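PDB 3EY8: biphenyl-2,3-diol 1,2-dioxygenase III-related protein from Vibrio cholerae, which binds calcium and belongs to the glyoxalase and extradiol dioxygenase superfamily, though its substrate and reaction are not established. Local coordinates for residues I82-A87 with T113-R118. The protein carries 9 engineered substitutions. Residues are numbered along the deposited sequence; the frame is centred on the assembly and turned at random.
Engineered in segment 82-87: I82 (natural residue Thr), D83 (natural residue Val).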
loop_
_atom_site.group_PDB
_atom_site.type_symbol
_atom_site.label_atom_id
_atom_site.label_comp_id
_atom_site.label_asym_id
_atom_site.label_seq_id
_atom_site.Cartn_x
_atom_site.Cartn_y
_atom_site.Cartn_z
ATOM N N ILE B 82 -2.890 7.886 18.283
ATOM C CA ILE B 82 -3.996 8.442 19.039
ATOM C C ILE B 82 -4.813 7.311 19.670
ATOM O O ILE B 82 -4.953 6.236 19.084
ATOM C CB ILE B 82 -4.871 9.296 18.103
ATOM C CG1 ILE B 82 -4.121 10.589 17.762
ATOM C CG2 ILE B 82 -6.234 9.572 18.726
ATOM C CD1 ILE B 82 -4.637 11.324 16.560
ATOM N N ASP B 83 -5.342 7.539 20.868
ATOM C CA ASP B 83 -6.189 6.537 21.505
ATOM C C ASP B 83 -7.303 6.161 20.524
ATOM O O ASP B 83 -7.950 7.043 19.965
ATOM C CB ASP B 83 -6.779 7.102 22.792
ATOM C CG ASP B 83 -7.660 6.110 23.507
ATOM O OD1 ASP B 83 -8.819 5.954 23.083
ATOM O OD2 ASP B 83 -7.198 5.495 24.490
ATOM N N LEU B 84 -7.516 4.866 20.298
ATOM C CA LEU B 84 -8.427 4.450 19.228
ATOM C C LEU B 84 -9.846 4.966 19.436
ATOM O O LEU B 84 -10.508 5.341 18.477
ATOM C CB LEU B 84 -8.436 2.931 19.018
ATOM C CG LEU B 84 -8.971 2.525 17.636
ATOM C CD1 LEU B 84 -7.950 2.849 16.556
ATOM C CD2 LEU B 84 -9.339 1.041 17.584
ATOM N N SER B 85 -10.325 4.989 20.676
ATOM C CA SER B 85 -11.666 5.522 20.899
ATOM C C SER B 85 -11.754 7.004 20.522
ATOM O O SER B 85 -12.764 7.448 19.973
ATOM C CB SER B 85 -12.160 5.263 22.329
ATOM O OG SER B 85 -11.281 5.798 23.296
ATOM N N ASP B 86 -10.696 7.766 20.795
ATOM C CA ASP B 86 -10.644 9.160 20.366
ATOM C C ASP B 86 -10.631 9.247 18.842
ATOM O O ASP B 86 -11.268 10.122 18.261
ATOM C CB ASP B 86 -9.400 9.870 20.918
ATOM C CG ASP B 86 -9.499 10.170 22.397
ATOM O OD1 ASP B 86 -10.458 9.703 23.044
ATOM O OD2 ASP B 86 -8.607 10.875 22.913
ATOM N N ALA B 87 -9.883 8.349 18.200
ATOM C CA ALA B 87 -9.775 8.344 16.743
ATOM C C ALA B 87 -11.132 8.092 16.111
ATOM O O ALA B 87 -11.514 8.758 15.149
ATOM C CB ALA B 87 -8.786 7.276 16.278
ATOM N N THR B 113 -5.959 -3.428 17.167
ATOM C CA THR B 113 -7.386 -3.166 17.230
ATOM C C THR B 113 -7.739 -2.166 16.128
ATOM O O THR B 113 -7.043 -1.160 15.962
ATOM C CB THR B 113 -7.779 -2.612 18.604
ATOM O OG1 THR B 113 -7.319 -3.516 19.622
ATOM C CG2 THR B 113 -9.282 -2.463 18.709
ATOM N N SER B 114 -8.807 -2.445 15.376
ATOM C CA SER B 114 -9.104 -1.702 14.149
ATOM C C SER B 114 -10.529 -1.152 14.115
ATOM O O SER B 114 -11.423 -1.684 14.771
ATOM C CB SER B 114 -8.920 -2.618 12.922
ATOM O OG SER B 114 -7.595 -3.092 12.789
ATOM N N PHE B 115 -10.730 -0.088 13.339
ATOM C CA PHE B 115 -12.065 0.288 12.883
ATOM C C PHE B 115 -12.004 0.612 11.389
ATOM O O PHE B 115 -10.922 0.828 10.851
ATOM C CB PHE B 115 -12.702 1.410 13.727
ATOM C CG PHE B 115 -12.061 2.773 13.574
ATOM C CD1 PHE B 115 -12.600 3.721 12.711
ATOM C CD2 PHE B 115 -10.962 3.132 14.342
ATOM C CE1 PHE B 115 -12.036 4.987 12.597
ATOM C CE2 PHE B 115 -10.395 4.394 14.228
ATOM C CZ PHE B 115 -10.936 5.321 13.355
ATOM N N TYR B 116 -13.155 0.610 10.721
ATOM C CA TYR B 116 -13.199 0.667 9.263
ATOM C C TYR B 116 -14.163 1.723 8.750
ATOM O O TYR B 116 -15.217 1.957 9.336
ATOM C CB TYR B 116 -13.673 -0.673 8.688
ATOM C CG TYR B 116 -12.786 -1.862 8.963
ATOM C CD1 TYR B 116 -12.896 -2.567 10.150
ATOM C CD2 TYR B 116 -11.866 -2.297 8.021
ATOM C CE1 TYR B 116 -12.103 -3.660 10.403
ATOM C CE2 TYR B 116 -11.062 -3.390 8.267
ATOM C CZ TYR B 116 -11.190 -4.067 9.463
ATOM O OH TYR B 116 -10.403 -5.165 9.723
ATOM N N PHE B 117 -13.809 2.339 7.633
ATOM C CA PHE B 117 -14.733 3.201 6.912
ATOM C C PHE B 117 -14.249 3.287 5.473
ATOM O O PHE B 117 -13.186 2.764 5.149
ATOM C CB PHE B 117 -14.789 4.595 7.547
ATOM C CG PHE B 117 -13.447 5.247 7.697
ATOM C CD1 PHE B 117 -12.697 5.047 8.841
ATOM C CD2 PHE B 117 -12.933 6.054 6.695
ATOM C CE1 PHE B 117 -11.452 5.641 8.982
ATOM C CE2 PHE B 117 -11.683 6.656 6.831
ATOM C CZ PHE B 117 -10.946 6.445 7.978
ATOM N N ARG B 118 -15.017 3.950 4.614
ATOM C CA ARG B 118 -14.631 4.078 3.211
ATOM C C ARG B 118 -14.286 5.504 2.840
ATOM O O ARG B 118 -14.864 6.462 3.380
ATOM C CB ARG B 118 -15.744 3.564 2.292
ATOM C CG ARG B 118 -15.958 2.074 2.424
ATOM C CD ARG B 118 -16.922 1.504 1.415
ATOM N NE ARG B 118 -17.214 0.117 1.767
ATOM C CZ ARG B 118 -16.418 -0.908 1.479
ATOM N NH1 ARG B 118 -15.283 -0.704 0.821
ATOM N NH2 ARG B 118 -16.753 -2.139 1.845
#
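L84 and F115 make the tight part of this contact, where the first turn of helix 84-93 lies on strand 110-118. L84 CD1 sits at the edge of the F115 ring, in its plane, 3.7 Å from F115 CE2. The two side chains run antiparallel alongside each other. With chi1 at -160°, CG of L84 lies opposite the backbone N and beside the carbonyl carbon, and both methyls reach the strand. L84 CD2 lies 3.7 Å from T113 CG2. It is also 3.6 Å from T113 O. About one turn later, A87 CB meets the same ring obliquely, 3.9 Å from F115 CE2. M88 and V91 of the helix also touch F115, and V127 packs on it from strand 124-129.

The solvent side is different. D83, S85 and D86 are exposed and do not touch the strand. D83, an engineered residue, takes the N-cap position. Its OD1 accepts weak bonds from S85 N and D86 N. On the far face of the strand, S114 OG bonds to S128 and to E126, a calcium ligand of this protein, although no calcium is bound to this chain here.

This is helix-on-sheet packing within one βαβββ module of the vicinal oxygen chelate fold. No hydrogen bond crosses between the segments, so helix and sheet are joined here by apolar contacts, which fix position through shape rather than bond direction.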